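Long-range contacts in glycosyl hydrolase, family 31/fibronectin type III domain protein (Clostridium perfringens, PDB 4UAP), which binds galacto-configured sugars such as N-acetylgalactosamine, as a calcium-containing family 32 carbohydrate-binding module of a family 31 glycoside hydrolase: residues G27-D32 against T71-M76; S34-L39 against A141-E146; A85-V90 against A107-A112; M19-L24 against F55-E60; V93-G98 against F123-I128. All coordinates share one frame; numbering follows the deposited sequence.

Contact 1: G27-D32 against T71-M76; sequences GTTSSD and TIYNRM. With CA (calcium ion), chain D; NGA (2-acetamido-2-deoxy-beta-D-galactopyranose), chain C.
Ser31 OG accepts the backbone N-H of Met76, with Met76 N 2.8 Å away, and the 174° angle at the hydrogen shows an almost straight bond. It ties loop 27-32 to the chain leaving strand 64-74 at the sugar-binding end of a CBM32 beta-sandwich. The loop runs from the calcium ion toward the GalNAc pocket, and the two ends of the contact belong to different sites. At the metal end, Thr28 chelates the calcium through its carbonyl O and its hydroxyl, with Thr28 OG1 2.5 Å from the ion; Lys23, Asp26, Ser35, Asn143 and Glu144 complete the site.

Next along, Thr29 lays its methyl over the middle of one face of the Tyr73 ring. Thr29 CG2 stands 3.8 Å from the centroid of that ring and 5° off its normal, a well-centred CH-pi contact. The phenol end of Tyr73 is held separately, by the carboxylate of Glu146.

Arg75, beside the Ser31 bond, reaches the sugar. Its CG is anti to the backbone N (chi1 -178°) and the chain stays extended to NE, which carries the guanidinium away from the strand and presents its edge to the ligand. O3 of the sugar lies near the guanidinium plane and is gripped twice, at 2.9 Å from Arg75 NH1 and, more weakly, 3.0 Å from Arg75 NH2. The same Arg75 NH1 also donates to the neighbouring hydroxyl, with GalNAc O4 3.1 Å away.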
# COMPACT_ATOMS: atom_id res chain seq x y z
N GLY A 27 -0.67 -6.21 -10.87
CA GLY A 27 -0.80 -7.66 -10.85
C GLY A 27 0.52 -8.36 -10.59
O GLY A 27 0.68 -9.53 -10.94
N THR A 28 1.47 -7.66 -9.98
CA THR A 28 2.76 -8.26 -9.65
C THR A 28 2.97 -8.26 -8.15
O THR A 28 3.19 -7.20 -7.55
CB THR A 28 3.94 -7.51 -10.31
OG1 THR A 28 3.82 -6.10 -10.07
CG2 THR A 28 3.95 -7.75 -11.82
N THR A 29 2.95 -9.43 -7.54
CA THR A 29 3.06 -9.52 -6.08
C THR A 29 4.45 -9.89 -5.59
O THR A 29 4.69 -9.96 -4.39
CB THR A 29 2.06 -10.55 -5.52
OG1 THR A 29 2.30 -11.81 -6.14
CG2 THR A 29 0.63 -10.10 -5.77
N SER A 30 5.38 -10.15 -6.51
CA SER A 30 6.74 -10.51 -6.09
C SER A 30 7.47 -9.30 -5.53
O SER A 30 7.03 -8.16 -5.72
CB SER A 30 7.53 -11.11 -7.26
OG SER A 30 8.00 -10.08 -8.11
N SER A 31 8.59 -9.55 -4.86
CA SER A 31 9.37 -8.47 -4.24
C SER A 31 10.41 -7.86 -5.18
O SER A 31 11.17 -6.97 -4.78
CB SER A 31 10.08 -8.99 -2.99
OG SER A 31 9.14 -9.36 -1.99
N ASP A 32 10.44 -8.32 -6.44
CA ASP A 32 11.38 -7.81 -7.44
C ASP A 32 11.23 -6.30 -7.60
O ASP A 32 10.13 -5.78 -7.44
CB ASP A 32 11.13 -8.50 -8.79
CG ASP A 32 11.37 -10.01 -8.73
OD1 ASP A 32 12.46 -10.43 -8.30
OD2 ASP A 32 10.45 -10.77 -9.11
N THR A 71 -5.46 -6.91 0.79
CA THR A 71 -4.22 -7.58 1.13
C THR A 71 -3.04 -6.81 0.59
O THR A 71 -2.95 -6.58 -0.62
CB THR A 71 -4.19 -9.01 0.57
OG1 THR A 71 -5.25 -9.78 1.15
CG2 THR A 71 -2.86 -9.67 0.87
N ILE A 72 -2.16 -6.39 1.49
CA ILE A 72 -0.95 -5.66 1.15
C ILE A 72 0.20 -6.66 1.09
O ILE A 72 0.43 -7.41 2.04
CB ILE A 72 -0.66 -4.55 2.19
CG1 ILE A 72 -1.86 -3.60 2.30
CG2 ILE A 72 0.62 -3.78 1.81
CD1 ILE A 72 -1.77 -2.60 3.46
N TYR A 73 0.90 -6.69 -0.04
CA TYR A 73 2.05 -7.56 -0.20
C TYR A 73 3.33 -6.79 0.09
O TYR A 73 3.67 -5.82 -0.59
CB TYR A 73 2.08 -8.16 -1.61
CG TYR A 73 0.96 -9.15 -1.86
CD1 TYR A 73 -0.32 -8.71 -2.22
CD2 TYR A 73 1.17 -10.53 -1.74
CE1 TYR A 73 -1.35 -9.61 -2.45
CE2 TYR A 73 0.14 -11.44 -1.96
CZ TYR A 73 -1.10 -10.98 -2.32
OH TYR A 73 -2.11 -11.88 -2.56
N ASN A 74 4.04 -7.24 1.12
CA ASN A 74 5.21 -6.53 1.61
C ASN A 74 6.50 -7.03 0.96
O ASN A 74 6.57 -8.17 0.51
CB ASN A 74 5.31 -6.67 3.13
CG ASN A 74 4.13 -6.03 3.83
OD1 ASN A 74 3.83 -4.87 3.59
ND2 ASN A 74 3.44 -6.81 4.66
N ARG A 75 7.50 -6.16 0.92
CA ARG A 75 8.76 -6.52 0.29
C ARG A 75 9.52 -7.49 1.19
O ARG A 75 9.88 -7.15 2.31
CB ARG A 75 9.61 -5.29 0.00
CG ARG A 75 10.93 -5.63 -0.70
CD ARG A 75 11.83 -4.43 -0.80
NE ARG A 75 13.08 -4.79 -1.47
CZ ARG A 75 14.04 -3.92 -1.75
NH1 ARG A 75 13.89 -2.64 -1.43
NH2 ARG A 75 15.14 -4.33 -2.36
N MET A 76 9.76 -8.69 0.68
CA MET A 76 10.43 -9.73 1.46
C MET A 76 11.80 -10.08 0.87
O MET A 76 12.02 -9.95 -0.34
CB MET A 76 9.57 -11.00 1.54
CG MET A 76 8.13 -10.76 2.01
SD MET A 76 7.98 -9.96 3.63
CE MET A 76 8.37 -11.34 4.69
CA CA D . 3.04 -4.78 -8.12
C1 NGA C . 18.40 0.46 -1.43
C2 NGA C . 17.65 -0.78 -1.92
C3 NGA C . 16.56 -0.36 -2.89
C4 NGA C . 15.71 0.72 -2.23
C5 NGA C . 16.60 1.92 -1.93
C6 NGA C . 15.92 3.11 -1.25
C7 NGA C . 18.66 -3.02 -2.17
C8 NGA C . 19.61 -3.86 -2.96
N2 NGA C . 18.55 -1.74 -2.56
O1 NGA C . 19.11 0.10 -0.27
O3 NGA C . 15.83 -1.51 -3.22
O4 NGA C . 15.17 0.20 -1.04
O5 NGA C . 17.59 1.54 -1.03
O6 NGA C . 16.89 4.09 -0.92
O7 NGA C . 18.02 -3.51 -1.23

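Contact 2: S34-L39 against A141-E146; sequences SSRMDL and AINEIE. With CA (calcium ion), chain D.
Arg36 lies along strand 141-149 where the short strand 37-38 joins it as an antiparallel edge in the CBM32 beta-sandwich. Followed outward, Arg36 CB sits 3.6 Å from the carbonyl O of Ile142. CG and CD then pass the amide oxygen of Asn143, with Arg36 CD 3.3 Å from Asn143 OD1. That oxygen is buried with no hydrogen-bond partner in the model, whereas Asn143 ND2 donates to Thr29 O. The guanidinium and amide planes are 48° apart, so they do not stack.

A bend at chi3 (-46°) swings the tip past Ala141, whose CB is 3.6 Å from Arg36 NE. The guanidinium then forms a side-on salt bridge with Asp38, close to its own plane: Arg36 NE is 2.9 Å from Asp38 OD1, and Arg36 NH2 is 2.7 Å from Asp38 OD2. Both oxygens are met on their syn sides. Arg36 NH1 turns to Asp33 and to Ser31 O, and these several bonds fix the rotation of a guanidinium that forms part of the GalNAc pocket.

In the backbone, Met37 and Ile142 form an antiparallel hydrogen-bonded pair, with Met37 N 2.8 Å from Ile142 O and a return bond from Ile142 N to Met37 O. Their side chains lie side by side, pointing the same way into the core. Beside this pair, on the Ser35 and Asn143 side, both chains turn a carbonyl to the calcium ion. This shared ligation accounts for Ser35 O lying only 3.0 Å from Asn143 O, and Glu144 OE2 binds the same ion at 2.3 Å.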
# COMPACT_ATOMS: atom_id res chain seq x y z
N SER A 34 11.01 -4.66 -10.18
CA SER A 34 10.08 -4.38 -11.27
C SER A 34 8.60 -4.51 -10.86
O SER A 34 7.71 -4.08 -11.60
CB SER A 34 10.38 -5.31 -12.44
OG SER A 34 10.23 -6.67 -12.06
N SER A 35 8.34 -5.09 -9.68
CA SER A 35 6.96 -5.26 -9.19
C SER A 35 6.47 -4.12 -8.29
O SER A 35 5.26 -3.92 -8.13
CB SER A 35 6.84 -6.57 -8.40
OG SER A 35 7.22 -7.70 -9.17
N ARG A 36 7.40 -3.39 -7.68
CA ARG A 36 7.09 -2.59 -6.50
C ARG A 36 6.78 -1.11 -6.74
O ARG A 36 7.25 -0.52 -7.72
CB ARG A 36 8.25 -2.65 -5.50
CG ARG A 36 8.67 -4.05 -5.06
CD ARG A 36 9.53 -3.96 -3.81
NE ARG A 36 10.56 -2.93 -3.95
CZ ARG A 36 11.79 -3.14 -4.41
NH1 ARG A 36 12.19 -4.37 -4.76
NH2 ARG A 36 12.64 -2.12 -4.51
N MET A 37 6.00 -0.54 -5.82
CA MET A 37 5.96 0.90 -5.58
C MET A 37 6.96 1.22 -4.46
O MET A 37 6.89 0.62 -3.38
CB MET A 37 4.55 1.35 -5.17
CG MET A 37 4.39 2.88 -4.96
SD MET A 37 3.19 3.39 -3.69
CE MET A 37 4.19 3.06 -2.26
N ASP A 38 7.88 2.14 -4.73
CA ASP A 38 8.90 2.55 -3.77
C ASP A 38 8.88 4.07 -3.58
O ASP A 38 8.74 4.81 -4.56
CB ASP A 38 10.31 2.13 -4.23
CG ASP A 38 10.66 0.67 -3.91
OD1 ASP A 38 9.77 -0.19 -3.71
OD2 ASP A 38 11.88 0.38 -3.88
N LEU A 39 9.06 4.52 -2.35
CA LEU A 39 9.42 5.91 -2.10
C LEU A 39 10.75 6.19 -2.81
O LEU A 39 11.52 5.26 -3.04
CB LEU A 39 9.54 6.16 -0.59
CG LEU A 39 8.60 7.20 -0.01
CD1 LEU A 39 7.15 6.83 -0.28
CD2 LEU A 39 8.86 7.39 1.49
N ALA A 141 8.71 0.31 0.58
CA ALA A 141 8.52 -0.56 -0.57
C ALA A 141 7.28 -1.41 -0.38
O ALA A 141 7.14 -2.09 0.63
CB ALA A 141 9.75 -1.44 -0.80
N ILE A 142 6.38 -1.37 -1.35
CA ILE A 142 5.19 -2.22 -1.35
C ILE A 142 5.08 -2.93 -2.69
O ILE A 142 5.18 -2.29 -3.74
CB ILE A 142 3.92 -1.38 -1.07
CG1 ILE A 142 4.02 -0.70 0.30
CG2 ILE A 142 2.67 -2.25 -1.17
CD1 ILE A 142 2.88 0.31 0.59
N ASN A 143 4.89 -4.25 -2.67
CA ASN A 143 4.79 -5.03 -3.91
C ASN A 143 3.47 -4.83 -4.64
O ASN A 143 3.43 -4.72 -5.86
CB ASN A 143 4.95 -6.52 -3.62
CG ASN A 143 6.25 -6.85 -2.95
OD1 ASN A 143 7.12 -5.99 -2.79
ND2 ASN A 143 6.41 -8.12 -2.56
N GLU A 144 2.38 -4.82 -3.89
CA GLU A 144 1.05 -4.90 -4.49
C GLU A 144 0.03 -4.74 -3.39
O GLU A 144 0.29 -5.09 -2.24
CB GLU A 144 0.85 -6.25 -5.21
CG GLU A 144 -0.46 -6.34 -6.05
CD GLU A 144 -0.28 -5.87 -7.49
OE1 GLU A 144 -1.24 -5.95 -8.28
OE2 GLU A 144 0.83 -5.41 -7.85
N ILE A 145 -1.13 -4.19 -3.74
CA ILE A 145 -2.27 -4.22 -2.84
C ILE A 145 -3.44 -4.77 -3.64
O ILE A 145 -3.75 -4.26 -4.71
CB ILE A 145 -2.60 -2.82 -2.26
CG1 ILE A 145 -1.41 -2.31 -1.43
CG2 ILE A 145 -3.88 -2.89 -1.41
CD1 ILE A 145 -1.57 -0.87 -0.87
N GLU A 146 -4.04 -5.84 -3.12
CA GLU A 146 -5.15 -6.54 -3.78
C GLU A 146 -6.45 -6.40 -3.00
O GLU A 146 -6.43 -6.45 -1.77
CB GLU A 146 -4.83 -8.03 -3.95
CG GLU A 146 -3.67 -8.31 -4.87
CD GLU A 146 -3.49 -9.78 -5.12
OE1 GLU A 146 -3.93 -10.59 -4.27
OE2 GLU A 146 -2.91 -10.14 -6.17
CA CA D . 3.04 -4.78 -8.12

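Contact 3: A85-V90 against A107-A112; sequences AAMKKV and ANITSA
This is a loop-to-strand contact in which Ile109, from the connection between strands 99-106 and 113-118, packs against the start of strand 87-96, next to the edge strand 99-106. One hydrogen bond fixes it: Ile109 N donates to Lys88 O over 2.9 Å, with 177° at the hydrogen. The approach to the acceptor is less regular, the donor being tilted 22° from the carbonyl plane. Asn108 N is also close to the same oxygen, but its angle is too poor for a bond.

The apolar part rests on the end of the isoleucine. Ile109 CD1 is 3.9 Å from Met87 CE and equally far from Val90 CG1. Placed between its backbone N and carbonyl carbon (chi1 66°), Val90 CG1 is turned toward this methyl. Nearer the surface, Ala107 CB lies against the aliphatic shaft of Lys89, 4.1 Å from Lys89 CG.

Ile109 also touches Asn74 and Thr114, which belong to the other sheet, so its side chain bridges the two layers. Lys88 and Lys89 both face Asp132 on the neighbouring strand, and the carbonyl that takes the loop's N-H, Lys88 O, thus belongs to a classic beta bulge in one sheet of a beta-sandwich.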
# COMPACT_ATOMS: atom_id res chain seq x y z
N ALA A 85 13.38 -2.20 3.82
CA ALA A 85 12.63 -1.10 3.19
C ALA A 85 11.11 -1.31 3.26
O ALA A 85 10.35 -0.42 2.90
CB ALA A 85 13.07 -0.92 1.74
N ALA A 86 10.68 -2.48 3.72
CA ALA A 86 9.25 -2.79 3.79
C ALA A 86 8.48 -1.97 4.83
O ALA A 86 9.05 -1.41 5.78
CB ALA A 86 9.06 -4.28 4.06
N MET A 87 7.17 -1.92 4.64
CA MET A 87 6.25 -1.29 5.58
C MET A 87 6.32 -1.97 6.96
O MET A 87 6.45 -3.20 7.05
CB MET A 87 4.82 -1.34 5.01
CG MET A 87 3.85 -0.28 5.57
SD MET A 87 2.30 -0.26 4.62
CE MET A 87 1.76 -1.95 4.81
N LYS A 88 6.24 -1.17 8.02
CA LYS A 88 6.26 -1.68 9.38
C LYS A 88 4.94 -1.37 10.10
O LYS A 88 4.53 -2.11 10.99
CB LYS A 88 7.41 -1.06 10.18
CG LYS A 88 7.55 -1.64 11.59
CD LYS A 88 8.70 -0.99 12.36
CE LYS A 88 8.94 -1.72 13.68
NZ LYS A 88 9.99 -1.06 14.52
N LYS A 89 4.30 -0.27 9.70
CA LYS A 89 3.08 0.20 10.35
C LYS A 89 2.17 0.90 9.35
O LYS A 89 2.61 1.70 8.53
CB LYS A 89 3.42 1.15 11.50
CG LYS A 89 2.24 1.61 12.33
CD LYS A 89 2.77 2.39 13.53
CE LYS A 89 1.70 3.18 14.24
NZ LYS A 89 2.31 3.92 15.40
N VAL A 90 0.88 0.61 9.44
CA VAL A 90 -0.07 1.08 8.45
C VAL A 90 -1.39 1.37 9.12
O VAL A 90 -1.72 0.77 10.15
CB VAL A 90 -0.27 0.02 7.33
CG1 VAL A 90 -0.93 -1.25 7.88
CG2 VAL A 90 -1.04 0.59 6.13
N ALA A 107 0.53 -2.75 13.23
CA ALA A 107 1.90 -2.36 13.58
C ALA A 107 2.84 -3.57 13.66
O ALA A 107 2.39 -4.71 13.66
CB ALA A 107 1.91 -1.58 14.89
N ASN A 108 4.15 -3.29 13.73
CA ASN A 108 5.17 -4.33 13.82
C ASN A 108 5.01 -5.39 12.75
O ASN A 108 5.13 -6.59 13.01
CB ASN A 108 5.14 -4.96 15.21
CG ASN A 108 5.34 -3.94 16.30
OD1 ASN A 108 4.42 -3.63 17.06
ND2 ASN A 108 6.54 -3.38 16.37
N ILE A 109 4.73 -4.94 11.53
CA ILE A 109 4.52 -5.85 10.42
C ILE A 109 5.79 -6.62 10.13
O ILE A 109 6.85 -6.02 9.99
CB ILE A 109 4.07 -5.10 9.16
CG1 ILE A 109 2.69 -4.47 9.40
CG2 ILE A 109 4.05 -6.03 7.95
CD1 ILE A 109 2.30 -3.42 8.37
N THR A 110 5.69 -7.95 10.06
CA THR A 110 6.83 -8.79 9.72
C THR A 110 6.52 -9.86 8.68
O THR A 110 7.40 -10.62 8.29
CB THR A 110 7.41 -9.53 10.97
OG1 THR A 110 6.37 -10.29 11.60
CG2 THR A 110 8.00 -8.53 11.97
N SER A 111 5.27 -9.94 8.23
CA SER A 111 4.87 -11.04 7.35
C SER A 111 4.77 -10.63 5.88
O SER A 111 4.73 -9.44 5.56
CB SER A 111 3.54 -11.63 7.82
OG SER A 111 2.53 -10.65 7.81
N ALA A 112 4.71 -11.63 5.00
CA ALA A 112 4.66 -11.38 3.56
C ALA A 112 3.40 -10.62 3.15
O ALA A 112 3.40 -9.90 2.15
CB ALA A 112 4.75 -12.70 2.79

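Contact 4: M19-L24 against F55-E60; sequences MGLDKL and FEMTFE. With CA (calcium ion), chain D.
Leu21 and Leu24 share one torsion pattern, CG anti to the carbonyl carbon with chi1 -65° in each, and both send a terminal methyl toward the side chains of strand 55-61. The 3-10 turn 21-24 sets their spacing: Leu24 N bonds back to Leu21 O at 3.0 Å, and Lys23 N likewise to Gly20 O. On the strand, Phe55 has CG anti to its backbone N (chi1 -178°), which brings the rim of its ring to Leu21. Leu21 CD2 meets that ring at its edge, near the plane, 4.1 Å from Phe55 CZ.

Leu24 serves two partners through a single methyl. Its CD1 is 3.6 Å from Met57 SD, and the two side chains cross at about a right angle. The same Leu24 CD1 lies 3.9 Å from Phe59 CZ, again with the side chains nearly perpendicular. No hydrogen bond joins the two segments; the evidence is wholly apolar packing.

Met37 touches Leu21, Leu24 and Phe55 and extends the cluster. Across the turn, Lys23 O binds the calcium ion at 2.3 Å. A short 3-10 turn thus sinks Leu24 into the hydrophobic core of the beta-sandwich, with Leu21 at its border, while contributing a carbonyl to the calcium site.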
# COMPACT_ATOMS: atom_id res chain seq x y z
N MET A 19 8.53 3.37 -10.46
CA MET A 19 8.04 2.58 -9.33
C MET A 19 6.89 3.32 -8.67
O MET A 19 6.86 3.49 -7.45
CB MET A 19 9.19 2.32 -8.33
CG MET A 19 10.47 1.77 -8.99
SD MET A 19 11.80 1.30 -7.84
CE MET A 19 11.15 -0.22 -7.20
N GLY A 20 5.93 3.77 -9.48
CA GLY A 20 4.85 4.60 -8.99
C GLY A 20 3.61 3.84 -8.54
O GLY A 20 3.64 2.62 -8.37
N LEU A 21 2.51 4.57 -8.36
CA LEU A 21 1.26 4.03 -7.83
C LEU A 21 0.72 2.85 -8.62
O LEU A 21 0.10 1.96 -8.07
CB LEU A 21 0.20 5.14 -7.78
CG LEU A 21 0.50 6.29 -6.81
CD1 LEU A 21 -0.50 7.44 -6.97
CD2 LEU A 21 0.51 5.79 -5.39
N ASP A 22 0.95 2.87 -9.93
CA ASP A 22 0.47 1.82 -10.82
C ASP A 22 1.01 0.45 -10.43
O ASP A 22 0.35 -0.57 -10.66
CB ASP A 22 0.84 2.14 -12.27
CG ASP A 22 2.35 2.30 -12.46
OD1 ASP A 22 2.93 3.26 -11.92
OD2 ASP A 22 2.96 1.45 -13.14
N LYS A 23 2.19 0.42 -9.82
CA LYS A 23 2.81 -0.85 -9.41
C LYS A 23 2.10 -1.48 -8.21
O LYS A 23 2.40 -2.62 -7.84
CB LYS A 23 4.30 -0.63 -9.10
CG LYS A 23 5.14 -0.24 -10.33
CD LYS A 23 5.11 -1.35 -11.39
CE LYS A 23 5.91 -0.99 -12.64
NZ LYS A 23 7.38 -1.19 -12.46
N LEU A 24 1.18 -0.75 -7.59
CA LEU A 24 0.39 -1.32 -6.50
C LEU A 24 -0.71 -2.22 -7.04
O LEU A 24 -1.21 -3.09 -6.33
CB LEU A 24 -0.25 -0.22 -5.64
CG LEU A 24 0.69 0.69 -4.84
CD1 LEU A 24 -0.11 1.87 -4.21
CD2 LEU A 24 1.44 -0.11 -3.76
N PHE A 55 2.74 8.13 4.06
CA PHE A 55 2.39 8.19 2.64
C PHE A 55 0.99 7.62 2.43
O PHE A 55 0.71 6.47 2.75
CB PHE A 55 3.41 7.45 1.78
CG PHE A 55 3.11 7.53 0.31
CD1 PHE A 55 3.30 8.73 -0.37
CD2 PHE A 55 2.63 6.43 -0.38
CE1 PHE A 55 3.01 8.83 -1.72
CE2 PHE A 55 2.33 6.53 -1.74
CZ PHE A 55 2.52 7.73 -2.41
N GLU A 56 0.12 8.45 1.86
CA GLU A 56 -1.29 8.13 1.71
C GLU A 56 -1.59 7.63 0.30
O GLU A 56 -1.24 8.28 -0.69
CB GLU A 56 -2.12 9.38 2.03
CG GLU A 56 -3.61 9.22 1.99
CD GLU A 56 -4.30 10.56 2.22
OE1 GLU A 56 -4.53 11.29 1.22
OE2 GLU A 56 -4.58 10.89 3.39
N MET A 57 -2.24 6.47 0.22
CA MET A 57 -2.61 5.85 -1.04
C MET A 57 -4.14 5.72 -1.08
O MET A 57 -4.73 5.10 -0.20
CB MET A 57 -1.95 4.47 -1.18
CG MET A 57 -0.42 4.49 -1.31
SD MET A 57 0.40 2.93 -0.80
CE MET A 57 0.36 3.09 0.98
N THR A 58 -4.76 6.32 -2.09
CA THR A 58 -6.22 6.33 -2.18
C THR A 58 -6.70 5.38 -3.27
O THR A 58 -6.23 5.43 -4.41
CB THR A 58 -6.75 7.74 -2.47
OG1 THR A 58 -6.37 8.60 -1.40
CG2 THR A 58 -8.29 7.73 -2.62
N PHE A 59 -7.65 4.51 -2.91
CA PHE A 59 -8.20 3.53 -3.84
C PHE A 59 -9.69 3.76 -4.00
O PHE A 59 -10.43 3.81 -3.02
CB PHE A 59 -7.93 2.11 -3.35
CG PHE A 59 -6.46 1.79 -3.23
CD1 PHE A 59 -5.76 2.12 -2.08
CD2 PHE A 59 -5.78 1.20 -4.27
CE1 PHE A 59 -4.40 1.84 -1.96
CE2 PHE A 59 -4.42 0.90 -4.17
CZ PHE A 59 -3.73 1.23 -3.00
N GLU A 60 -10.13 3.88 -5.24
CA GLU A 60 -11.54 4.13 -5.51
C GLU A 60 -12.09 3.10 -6.48
O GLU A 60 -11.40 2.62 -7.38
CB GLU A 60 -11.74 5.53 -6.08
CG GLU A 60 -11.40 6.63 -5.12
CD GLU A 60 -11.45 7.99 -5.78
OE1 GLU A 60 -10.47 8.35 -6.47
OE2 GLU A 60 -12.48 8.70 -5.63
CA CA D . 3.04 -4.78 -8.12

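Contact 5: V93-G98 against F123-I128; sequences VGYLNG and FDKIVI
A classic beta bulge, with Asp124 and Lys125 both facing Tyr95, interrupts the antiparallel pairing of strands 87-96 and 125-133 at the far end of the sandwich. Tyr95 O accepts from Asp124 N at 2.9 Å and only weakly from Lys125 N, 3.4 Å from Tyr95 O. Beyond the bulge the ladder is regular: Tyr95 N is 2.8 Å from Lys125 O, and Val93 and Val127 form a hydrogen-bonded pair.

On the face bearing these side chains, Tyr95 and Lys125 run side by side, and Val127 CG2 touches the edge of the tyrosine ring 3.8 Å from Tyr95 CE1. The ammonium of Lys125 is too distant for more than a weak cation-pi attraction. On the other face the Phe123 ring sits against the bare backbone of Gly94, with Phe123 CD1 3.6 Å from Gly94 CA.

With CG between the backbone N and the carbonyl carbon (chi1 41°), the Asp124 carboxylate reaches the turn at 97-98. Asn97 N meets Asp124 OD2 on the syn side at 3.1 Å and 175°, while a water donates to Asp124 OD1 at 2.7 Å and accepts from Gly98 N. Asp124 OD1 is also just 2.8 Å from Tyr95 O; the water on OD1 and Asp124 N-H on Tyr95 O probably offset this crowding of two acceptors.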
# COMPACT_ATOMS: atom_id res chain seq x y z
N VAL A 93 -8.60 3.74 6.26
CA VAL A 93 -9.92 4.33 6.47
C VAL A 93 -10.75 4.03 5.23
O VAL A 93 -10.24 4.07 4.11
CB VAL A 93 -9.84 5.85 6.68
CG1 VAL A 93 -11.23 6.45 6.83
CG2 VAL A 93 -8.97 6.18 7.89
N GLY A 94 -12.02 3.70 5.43
CA GLY A 94 -12.91 3.44 4.32
C GLY A 94 -14.00 4.49 4.29
O GLY A 94 -14.33 5.08 5.33
N TYR A 95 -14.56 4.73 3.11
CA TYR A 95 -15.64 5.70 2.95
C TYR A 95 -16.80 5.09 2.16
O TYR A 95 -16.60 4.29 1.25
CB TYR A 95 -15.16 6.97 2.24
CG TYR A 95 -14.09 7.72 2.99
CD1 TYR A 95 -12.74 7.40 2.84
CD2 TYR A 95 -14.42 8.75 3.86
CE1 TYR A 95 -11.76 8.09 3.54
CE2 TYR A 95 -13.45 9.44 4.55
CZ TYR A 95 -12.12 9.11 4.38
OH TYR A 95 -11.16 9.81 5.08
N LEU A 96 -18.00 5.48 2.54
CA LEU A 96 -19.19 5.12 1.80
C LEU A 96 -20.16 6.31 1.87
O LEU A 96 -20.58 6.71 2.96
CB LEU A 96 -19.83 3.84 2.35
CG LEU A 96 -21.04 3.31 1.57
CD1 LEU A 96 -20.67 2.96 0.13
CD2 LEU A 96 -21.65 2.11 2.27
N ASN A 97 -20.44 6.90 0.71
CA ASN A 97 -21.31 8.07 0.63
C ASN A 97 -20.90 9.19 1.58
O ASN A 97 -21.74 9.80 2.22
CB ASN A 97 -22.75 7.68 0.90
CG ASN A 97 -23.19 6.50 0.06
OD1 ASN A 97 -23.80 5.55 0.56
ND2 ASN A 97 -22.87 6.54 -1.23
N GLY A 98 -19.59 9.44 1.68
CA GLY A 98 -19.08 10.45 2.59
C GLY A 98 -18.89 9.97 4.03
O GLY A 98 -18.07 10.53 4.75
N PHE A 123 -17.75 -0.18 0.53
CA PHE A 123 -16.99 1.07 0.42
C PHE A 123 -16.94 1.54 -1.01
O PHE A 123 -16.90 0.72 -1.92
CB PHE A 123 -15.55 0.90 0.91
CG PHE A 123 -15.43 0.40 2.30
CD1 PHE A 123 -15.64 1.25 3.37
CD2 PHE A 123 -15.10 -0.92 2.54
CE1 PHE A 123 -15.53 0.78 4.67
CE2 PHE A 123 -14.98 -1.39 3.83
CZ PHE A 123 -15.19 -0.55 4.90
N ASP A 124 -16.89 2.85 -1.22
CA ASP A 124 -16.54 3.34 -2.55
C ASP A 124 -15.11 3.88 -2.61
O ASP A 124 -14.58 4.13 -3.69
CB ASP A 124 -17.51 4.42 -3.01
CG ASP A 124 -17.87 5.38 -1.92
OD1 ASP A 124 -16.96 5.76 -1.14
OD2 ASP A 124 -19.06 5.77 -1.82
N LYS A 125 -14.49 4.04 -1.44
CA LYS A 125 -13.11 4.53 -1.35
C LYS A 125 -12.40 3.95 -0.14
O LYS A 125 -12.99 3.82 0.93
CB LYS A 125 -13.09 6.06 -1.27
CG LYS A 125 -11.73 6.65 -1.07
CD LYS A 125 -11.82 8.11 -0.64
CE LYS A 125 -12.01 9.02 -1.81
NZ LYS A 125 -12.05 10.44 -1.33
N ILE A 126 -11.13 3.60 -0.30
CA ILE A 126 -10.32 3.15 0.82
C ILE A 126 -9.00 3.89 0.77
O ILE A 126 -8.36 3.99 -0.28
CB ILE A 126 -10.11 1.62 0.79
CG1 ILE A 126 -11.41 0.91 1.17
CG2 ILE A 126 -8.98 1.21 1.74
CD1 ILE A 126 -11.33 -0.59 1.16
N VAL A 127 -8.62 4.47 1.90
CA VAL A 127 -7.38 5.21 1.96
C VAL A 127 -6.44 4.49 2.89
O VAL A 127 -6.78 4.28 4.06
CB VAL A 127 -7.58 6.65 2.43
CG1 VAL A 127 -6.23 7.39 2.45
CG2 VAL A 127 -8.59 7.38 1.53
N ILE A 128 -5.30 4.08 2.36
CA ILE A 128 -4.30 3.32 3.12
C ILE A 128 -3.08 4.19 3.34
O ILE A 128 -2.51 4.72 2.40
CB ILE A 128 -3.87 2.04 2.38
CG1 ILE A 128 -5.10 1.16 2.12
CG2 ILE A 128 -2.78 1.29 3.18
CD1 ILE A 128 -4.85 -0.01 1.22
O HOH W 1 -17.48 8.19 -0.00

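In the fold
Contacts 1, 2 and 4 converge on the calcium ion: their segments supply every protein ligand except Asp26. Contacts 1 and 2 have centres about 6 Å apart and touch through Gly27 N to Glu144 OE1 (2.7 Å); they also bring Arg75 and Arg36 to GalNAc. Contact 4, about 8 Å from contact 2 between centres, joins it where Ile145 N meets Leu24 O (2.8 Å). Contact 3 adds Ala85 to the pocket and meets contact 1 through Asn74 N and Ala112 O. Contact 5 lies about 23 Å from contact 1 between centres, across the chain's middle, yet shares strand 87-96 with contact 3 and pairs with strand 55-61 of contact 4.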